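Local structure of integron gene cassette protein HFX_CASS2 (Uncultured bacterium, 3FXH) at residues F53-A64 against I94-V105. The protein is of unknown function but is encoded by a mobile integron gene cassette and folds into a largely helical domain. Sequence-based numbering, arbitrary orientation.
Sequences FHELSEQERFIA and IENAFGRHANTV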
ATOM      1  N   PHE A  53     -11.421   7.780 -11.066  1.00 30.38           N
ATOM      2  CA  PHE A  53     -10.252   8.068 -10.259  1.00 26.47           C
ATOM      3  C   PHE A  53      -9.475   9.258 -10.827  1.00 30.61           C
ATOM      4  O   PHE A  53      -9.085  10.157 -10.088  1.00 28.10           O
ATOM      5  CB  PHE A  53      -9.323   6.860 -10.090  1.00 25.94           C
ATOM      6  CG  PHE A  53      -8.026   7.225  -9.425  1.00 23.92           C
ATOM      7  CD1 PHE A  53      -7.983   7.444  -8.062  1.00 20.03           C
ATOM      8  CD2 PHE A  53      -6.881   7.453 -10.176  1.00 25.34           C
ATOM      9  CE1 PHE A  53      -6.808   7.846  -7.448  1.00 25.59           C
ATOM     10  CE2 PHE A  53      -5.707   7.852  -9.581  1.00 26.42           C
ATOM     11  CZ  PHE A  53      -5.665   8.050  -8.209  1.00 26.58           C
ATOM     12  N   HIS A  54      -9.260   9.275 -12.143  1.00 26.28           N
ATOM     13  CA  HIS A  54      -8.512  10.369 -12.757  1.00 31.63           C
ATOM     14  C   HIS A  54      -9.261  11.703 -12.673  1.00 36.81           C
ATOM     15  O   HIS A  54      -8.649  12.761 -12.509  1.00 36.61           O
ATOM     16  CB  HIS A  54      -8.117  10.030 -14.209  1.00 36.36           C
ATOM     17  CG  HIS A  54      -6.955   9.093 -14.299  1.00 36.05           C
ATOM     18  ND1 HIS A  54      -5.658   9.489 -14.037  1.00 31.54           N
ATOM     19  CD2 HIS A  54      -6.895   7.769 -14.577  1.00 38.44           C
ATOM     20  CE1 HIS A  54      -4.851   8.447 -14.149  1.00 33.55           C
ATOM     21  NE2 HIS A  54      -5.576   7.393 -14.479  1.00 36.17           N
ATOM     22  N   GLU A  55     -10.585  11.645 -12.772  1.00 37.24           N
ATOM     23  CA  GLU A  55     -11.412  12.845 -12.672  1.00 38.07           C
ATOM     24  C   GLU A  55     -11.343  13.443 -11.262  1.00 35.89           C
ATOM     25  O   GLU A  55     -11.060  14.629 -11.087  1.00 29.76           O
ATOM     26  CB  GLU A  55     -12.860  12.515 -13.055  1.00 41.88           C
ATOM     27  CG  GLU A  55     -13.879  13.596 -12.740  1.00 60.20           C
ATOM     28  CD  GLU A  55     -15.274  13.245 -13.245  1.00 73.78           C
ATOM     29  OE1 GLU A  55     -15.389  12.302 -14.059  1.00 75.58           O
ATOM     30  OE2 GLU A  55     -16.250  13.910 -12.830  1.00 76.23           O
ATOM     31  N   LEU A  56     -11.590  12.611 -10.256  1.00 30.13           N
ATOM     32  CA  LEU A  56     -11.532  13.057  -8.865  1.00 29.80           C
ATOM     33  C   LEU A  56     -10.163  13.631  -8.485  1.00 30.22           C
ATOM     34  O   LEU A  56     -10.075  14.656  -7.815  1.00 34.21           O
ATOM     35  CB  LEU A  56     -11.898  11.906  -7.927  1.00 27.93           C
ATOM     36  CG  LEU A  56     -13.338  11.411  -8.107  1.00 30.28           C
ATOM     37  CD1 LEU A  56     -13.594  10.197  -7.235  1.00 24.78           C
ATOM     38  CD2 LEU A  56     -14.312  12.528  -7.779  1.00 39.25           C
ATOM     39  N   SER A  57      -9.101  12.956  -8.912  1.00 27.94           N
ATOM     40  CA  SER A  57      -7.745  13.380  -8.594  1.00 31.29           C
ATOM     41  C   SER A  57      -7.420  14.709  -9.258  1.00 33.97           C
ATOM     42  O   SER A  57      -6.835  15.594  -8.636  1.00 34.37           O
ATOM     43  CB  SER A  57      -6.734  12.323  -9.037  1.00 26.46           C
ATOM     44  OG  SER A  57      -6.984  11.090  -8.386  1.00 29.52           O
ATOM     45  N   GLU A  58      -7.783  14.830 -10.532  1.00 31.26           N
ATOM     46  CA  GLU A  58      -7.554  16.058 -11.273  1.00 36.07           C
ATOM     47  C   GLU A  58      -8.285  17.231 -10.615  1.00 46.33           C
ATOM     48  O   GLU A  58      -7.796  18.370 -10.612  1.00 41.66           O
ATOM     49  CB  GLU A  58      -8.013  15.873 -12.727  1.00 39.03           C
ATOM     50  CG  GLU A  58      -8.146  17.136 -13.529  1.00 51.79           C
ATOM     51  CD  GLU A  58      -8.623  16.861 -14.948  1.00 61.87           C
ATOM     52  OE1 GLU A  58      -9.104  15.732 -15.208  1.00 63.17           O
ATOM     53  OE2 GLU A  58      -8.509  17.769 -15.801  1.00 61.58           O
ATOM     54  N   GLN A  59      -9.461  16.949 -10.065  1.00 39.22           N
ATOM     55  CA  GLN A  59     -10.240  17.968  -9.385  1.00 36.03           C
ATOM     56  C   GLN A  59      -9.799  18.052  -7.930  1.00 41.29           C
ATOM     57  O   GLN A  59     -10.429  18.726  -7.118  1.00 36.39           O
ATOM     58  CB  GLN A  59     -11.723  17.634  -9.459  1.00 41.87           C
ATOM     59  CG  GLN A  59     -12.336  17.824 -10.842  1.00 33.99           C
ATOM     60  CD  GLN A  59     -13.663  17.108 -10.977  1.00 44.80           C
ATOM     61  OE1 GLN A  59     -14.340  16.845  -9.985  1.00 50.10           O
ATOM     62  NE2 GLN A  59     -14.033  16.775 -12.202  1.00 47.32           N
ATOM     63  N   GLU A  60      -8.722  17.341  -7.611  1.00 32.70           N
ATOM     64  CA  GLU A  60      -8.132  17.389  -6.279  1.00 38.71           C
ATOM     65  C   GLU A  60      -9.164  17.119  -5.182  1.00 32.41           C
ATOM     66  O   GLU A  60      -9.229  17.853  -4.201  1.00 34.95           O
ATOM     67  CB  GLU A  60      -7.446  18.751  -6.059  1.00 30.63           C
ATOM     68  CG  GLU A  60      -6.500  19.176  -7.189  1.00 37.53           C
ATOM     69  CD  GLU A  60      -5.444  20.181  -6.718  1.00 50.66           C
ATOM     70  OE1 GLU A  60      -5.644  20.803  -5.650  1.00 49.04           O
ATOM     71  OE2 GLU A  60      -4.411  20.344  -7.406  1.00 53.33           O
ATOM     72  N   ARG A  61      -9.962  16.062  -5.348  1.00 32.16           N
ATOM     73  CA  ARG A  61     -11.003  15.733  -4.377  1.00 32.96           C
ATOM     74  C   ARG A  61     -11.242  14.224  -4.229  1.00 36.07           C
ATOM     75  O   ARG A  61     -12.326  13.774  -3.845  1.00 33.26           O
ATOM     76  CB  ARG A  61     -12.306  16.474  -4.701  1.00 33.20           C
ATOM     77  CG  ARG A  61     -13.109  15.899  -5.859  1.00 32.33           C
ATOM     78  CD  ARG A  61     -14.307  16.804  -6.177  1.00 37.89           C
ATOM     79  NE  ARG A  61     -14.910  16.460  -7.462  1.00 38.44           N
ATOM     80  CZ  ARG A  61     -16.009  15.726  -7.606  1.00 42.53           C
ATOM     81  NH1 ARG A  61     -16.657  15.280  -6.540  1.00 39.39           N
ATOM     82  NH2 ARG A  61     -16.474  15.458  -8.820  1.00 40.87           N
ATOM     83  N   PHE A  62     -10.210  13.446  -4.519  1.00 27.63           N
ATOM     84  CA  PHE A  62     -10.309  11.999  -4.410  1.00 30.06           C
ATOM     85  C   PHE A  62     -10.552  11.599  -2.956  1.00 32.64           C
ATOM     86  O   PHE A  62     -11.425  10.786  -2.655  1.00 31.40           O
ATOM     87  CB  PHE A  62      -9.039  11.351  -4.947  1.00 26.57           C
ATOM     88  CG  PHE A  62      -8.927   9.894  -4.649  1.00 21.14           C
ATOM     89  CD1 PHE A  62      -9.828   8.980  -5.191  1.00 29.05           C
ATOM     90  CD2 PHE A  62      -7.904   9.423  -3.840  1.00 21.61           C
ATOM     91  CE1 PHE A  62      -9.718   7.614  -4.918  1.00 24.82           C
ATOM     92  CE2 PHE A  62      -7.783   8.049  -3.556  1.00 20.23           C
ATOM     93  CZ  PHE A  62      -8.693   7.147  -4.095  1.00 23.84           C
ATOM     94  N   ILE A  63      -9.802  12.194  -2.045  1.00 26.64           N
ATOM     95  CA  ILE A  63      -9.932  11.797  -0.636  1.00 28.79           C
ATOM     96  C   ILE A  63     -11.285  12.219  -0.063  1.00 30.51           C
ATOM     97  O   ILE A  63     -11.969  11.431   0.585  1.00 32.34           O
ATOM     98  CB  ILE A  63      -8.759  12.301   0.217  1.00 28.89           C
ATOM     99  CG1 ILE A  63      -7.448  11.699  -0.296  1.00 32.62           C
ATOM    100  CG2 ILE A  63      -8.948  11.885   1.672  1.00 37.01           C
ATOM    101  CD1 ILE A  63      -7.419  10.195  -0.200  1.00 30.40           C
ATOM    102  N   ALA A  64     -11.679  13.458  -0.326  1.00 33.84           N
ATOM    103  CA  ALA A  64     -13.000  13.937   0.081  1.00 33.05           C
ATOM    104  C   ALA A  64     -14.101  13.011  -0.432  1.00 37.70           C
ATOM    105  O   ALA A  64     -15.056  12.702   0.283  1.00 38.05           O
ATOM    106  CB  ALA A  64     -13.223  15.356  -0.418  1.00 35.22           C
ATOM    107  N   ILE A  94      -2.025  16.467   0.176  1.00 32.64           N
ATOM    108  CA  ILE A  94      -2.376  15.142  -0.318  1.00 29.77           C
ATOM    109  C   ILE A  94      -3.321  15.193  -1.527  1.00 34.42           C
ATOM    110  O   ILE A  94      -3.064  14.539  -2.536  1.00 25.96           O
ATOM    111  CB  ILE A  94      -2.940  14.256   0.812  1.00 26.51           C
ATOM    112  CG1 ILE A  94      -1.842  13.969   1.839  1.00 27.86           C
ATOM    113  CG2 ILE A  94      -3.506  12.933   0.261  1.00 25.29           C
ATOM    114  CD1 ILE A  94      -2.342  13.272   3.066  1.00 27.67           C
ATOM    115  N   GLU A  95      -4.408  15.961  -1.438  1.00 30.55           N
ATOM    116  CA  GLU A  95      -5.331  16.073  -2.575  1.00 32.73           C
ATOM    117  C   GLU A  95      -4.631  16.568  -3.841  1.00 32.77           C
ATOM    118  O   GLU A  95      -4.886  16.078  -4.940  1.00 33.41           O
ATOM    119  CB  GLU A  95      -6.508  16.998  -2.241  1.00 34.92           C
ATOM    120  CG  GLU A  95      -7.388  16.497  -1.106  1.00 25.77           C
ATOM    121  CD  GLU A  95      -8.377  15.428  -1.535  1.00 35.31           C
ATOM    122  OE1 GLU A  95      -8.035  14.570  -2.381  1.00 33.12           O
ATOM    123  OE2 GLU A  95      -9.506  15.435  -1.007  1.00 33.38           O
ATOM    124  N   ASN A  96      -3.774  17.573  -3.689  1.00 32.34           N
ATOM    125  CA  ASN A  96      -3.035  18.111  -4.822  1.00 33.88           C
ATOM    126  C   ASN A  96      -2.038  17.086  -5.349  1.00 36.14           C
ATOM    127  O   ASN A  96      -1.813  16.981  -6.557  1.00 34.87           O
ATOM    128  CB  ASN A  96      -2.309  19.400  -4.430  1.00 37.56           C
ATOM    129  CG  ASN A  96      -1.340  19.872  -5.504  1.00 42.83           C
ATOM    130  OD1 ASN A  96      -1.729  20.561  -6.448  1.00 48.21           O
ATOM    131  ND2 ASN A  96      -0.075  19.502  -5.362  1.00 38.09           N
ATOM    132  N   ALA A  97      -1.441  16.334  -4.435  1.00 36.83           N
ATOM    133  CA  ALA A  97      -0.460  15.324  -4.816  1.00 39.19           C
ATOM    134  C   ALA A  97      -1.111  14.237  -5.677  1.00 33.40           C
ATOM    135  O   ALA A  97      -0.537  13.803  -6.669  1.00 32.93           O
ATOM    136  CB  ALA A  97       0.208  14.736  -3.595  1.00 36.41           C
ATOM    137  N   PHE A  98      -2.321  13.813  -5.318  1.00 28.84           N
ATOM    138  CA  PHE A  98      -3.042  12.864  -6.169  1.00 30.07           C
ATOM    139  C   PHE A  98      -3.262  13.442  -7.564  1.00 27.28           C
ATOM    140  O   PHE A  98      -3.075  12.758  -8.569  1.00 30.31           O
ATOM    141  CB  PHE A  98      -4.390  12.480  -5.555  1.00 28.41           C
ATOM    142  CG  PHE A  98      -4.317  11.306  -4.626  1.00 26.53           C
ATOM    143  CD1 PHE A  98      -4.368  10.009  -5.117  1.00 22.62           C
ATOM    144  CD2 PHE A  98      -4.187  11.498  -3.263  1.00 25.93           C
ATOM    145  CE1 PHE A  98      -4.297   8.926  -4.264  1.00 27.09           C
ATOM    146  CE2 PHE A  98      -4.116  10.421  -2.409  1.00 30.87           C
ATOM    147  CZ  PHE A  98      -4.161   9.130  -2.910  1.00 28.92           C
ATOM    148  N   GLY A  99      -3.673  14.706  -7.613  1.00 30.74           N
ATOM    149  CA  GLY A  99      -3.898  15.385  -8.875  1.00 27.88           C
ATOM    150  C   GLY A  99      -2.653  15.359  -9.740  1.00 38.78           C
ATOM    151  O   GLY A  99      -2.718  15.018 -10.924  1.00 38.16           O
ATOM    152  N   ARG A 100      -1.518  15.702  -9.138  1.00 35.63           N
ATOM    153  CA  ARG A 100      -0.241  15.758  -9.855  1.00 41.84           C
ATOM    154  C   ARG A 100       0.185  14.397 -10.393  1.00 41.36           C
ATOM    155  O   ARG A 100       0.556  14.262 -11.559  1.00 39.55           O
ATOM    156  CB  ARG A 100       0.866  16.308  -8.951  1.00 33.34           C
ATOM    157  CG  ARG A 100       0.730  17.787  -8.628  1.00 42.33           C
ATOM    158  CD  ARG A 100       1.955  18.310  -7.884  1.00 45.84           C
ATOM    159  NE  ARG A 100       1.973  17.966  -6.459  1.00 39.11           N
ATOM    160  CZ  ARG A 100       2.793  17.074  -5.913  1.00 46.40           C
ATOM    161  NH1 ARG A 100       3.654  16.409  -6.672  1.00 49.31           N
ATOM    162  NH2 ARG A 100       2.752  16.844  -4.605  1.00 44.33           N
ATOM    163  N   HIS A 101       0.151  13.389  -9.527  1.00 36.91           N
ATOM    164  CA  HIS A 101       0.602  12.061  -9.919  1.00 38.62           C
ATOM    165  C   HIS A 101      -0.360  11.393 -10.902  1.00 37.61           C
ATOM    166  O   HIS A 101       0.077  10.771 -11.875  1.00 34.25           O
ATOM    167  CB  HIS A 101       0.873  11.187  -8.687  1.00 38.82           C
ATOM    168  CG  HIS A 101       2.056  11.633  -7.882  1.00 42.73           C
ATOM    169  ND1 HIS A 101       3.349  11.265  -8.191  1.00 44.62           N
ATOM    170  CD2 HIS A 101       2.143  12.418  -6.781  1.00 37.97           C
ATOM    171  CE1 HIS A 101       4.179  11.805  -7.316  1.00 48.48           C
ATOM    172  NE2 HIS A 101       3.472  12.508  -6.448  1.00 42.47           N
ATOM    173  N   ALA A 102      -1.664  11.542 -10.681  1.00 35.44           N
ATOM    174  CA  ALA A 102      -2.634  10.917 -11.580  1.00 33.12           C
ATOM    175  C   ALA A 102      -2.622  11.590 -12.956  1.00 36.59           C
ATOM    176  O   ALA A 102      -3.170  11.056 -13.919  1.00 37.89           O
ATOM    177  CB  ALA A 102      -4.028  10.938 -10.985  1.00 34.11           C
ATOM    178  N   ASN A 103      -2.009  12.771 -13.033  1.00 38.19           N
ATOM    179  CA  ASN A 103      -1.805  13.455 -14.315  1.00 42.14           C
ATOM    180  C   ASN A 103      -0.697  12.826 -15.164  1.00 45.49           C
ATOM    181  O   ASN A 103      -0.599  13.105 -16.349  1.00 45.69           O
ATOM    182  CB  ASN A 103      -1.488  14.942 -14.083  1.00 36.65           C
ATOM    183  CG  ASN A 103      -1.182  15.694 -15.376  1.00 52.18           C
ATOM    184  OD1 ASN A 103      -2.080  15.999 -16.159  1.00 54.38           O
ATOM    185  ND2 ASN A 103       0.093  16.016 -15.590  1.00 55.18           N
ATOM    186  N   THR A 104       0.140  11.982 -14.567  1.00 39.30           N
ATOM    187  CA  THR A 104       1.299  11.456 -15.293  1.00 45.91           C
ATOM    188  C   THR A 104       1.399   9.932 -15.319  1.00 38.11           C
ATOM    189  O   THR A 104       2.141   9.380 -16.129  1.00 41.70           O
ATOM    190  CB  THR A 104       2.630  12.018 -14.749  1.00 50.10           C
ATOM    191  OG1 THR A 104       2.841  11.538 -13.416  1.00 53.12           O
ATOM    192  CG2 THR A 104       2.615  13.540 -14.753  1.00 58.40           C
ATOM    193  N   VAL A 105       0.677   9.247 -14.436  1.00 33.70           N
ATOM    194  CA  VAL A 105       0.671   7.789 -14.478  1.00 36.32           C
ATOM    195  C   VAL A 105      -0.686   7.233 -14.872  1.00 34.78           C
ATOM    196  O   VAL A 105      -1.689   7.935 -14.812  1.00 37.99           O
ATOM    197  CB  VAL A 105       1.135   7.162 -13.142  1.00 29.11           C
ATOM    198  CG1 VAL A 105       2.537   7.678 -12.793  1.00 39.03           C
ATOM    199  CG2 VAL A 105       0.125   7.466 -12.013  1.00 23.04           C
TER
HETATM  200  O   HOH W   1     -10.687  17.860  -1.342  1.00 38.04           O
HETATM  201  O   HOH W   2      -7.326  14.398  -4.862  1.00 36.49           O
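The carboxylate of E95 sits at the start of helix 62-69 and takes two backbone N-H groups there, one on each oxygen. I63 N reaches OE1 of E95 at 3.0 Å and A64 N reaches OE2 of E95 at the same 3.0 Å, both on the syn side and a little out of the carboxylate plane, the first bond fairly straight at 164°. A bend at chi2 (-80°) carries the carboxylate across to the amides at the start of the helix. One water joins F62 N to both E95 OE1 and E95 O; another bridges E95 OE2 and E60 O. With two N-H groups and the helix dipole facing it, the carboxylate is probably well stabilised as an anion; a leucine in place of E95 would probably leave the N-H groups of I63 and A64 without their acceptors and the two waters with fewer partners. Next along helix 88-102, F98 is a knob in a hole formed by F53, S57, F62 and I63. CD2 of F62 lies over one face of the F98 ring, offset toward its rim, the two rings oblique to each other, while CZ of F53 meets the edge of F98 at CD1 (3.9 Å). Helices 50-58 and 62-69, joined by a tight turn, pack across helix 88-102 in this all-helical fold: the 53-58 part crosses 94-102 at -129° and ends in a Schellman motif, with E60 at positive phi as the C' residue. At the close crossing S57 O comes 3.0 Å from G99 CA, where a side chain would collide, and S57 CB packs on A102 CB (3.6 Å). Beyond, H54 ND1 makes a weak, strongly bent bond to A102 O. Further out, helix 116-131 backs F53 and F62, and I34 of helix 24-43 touches both I63 and I94.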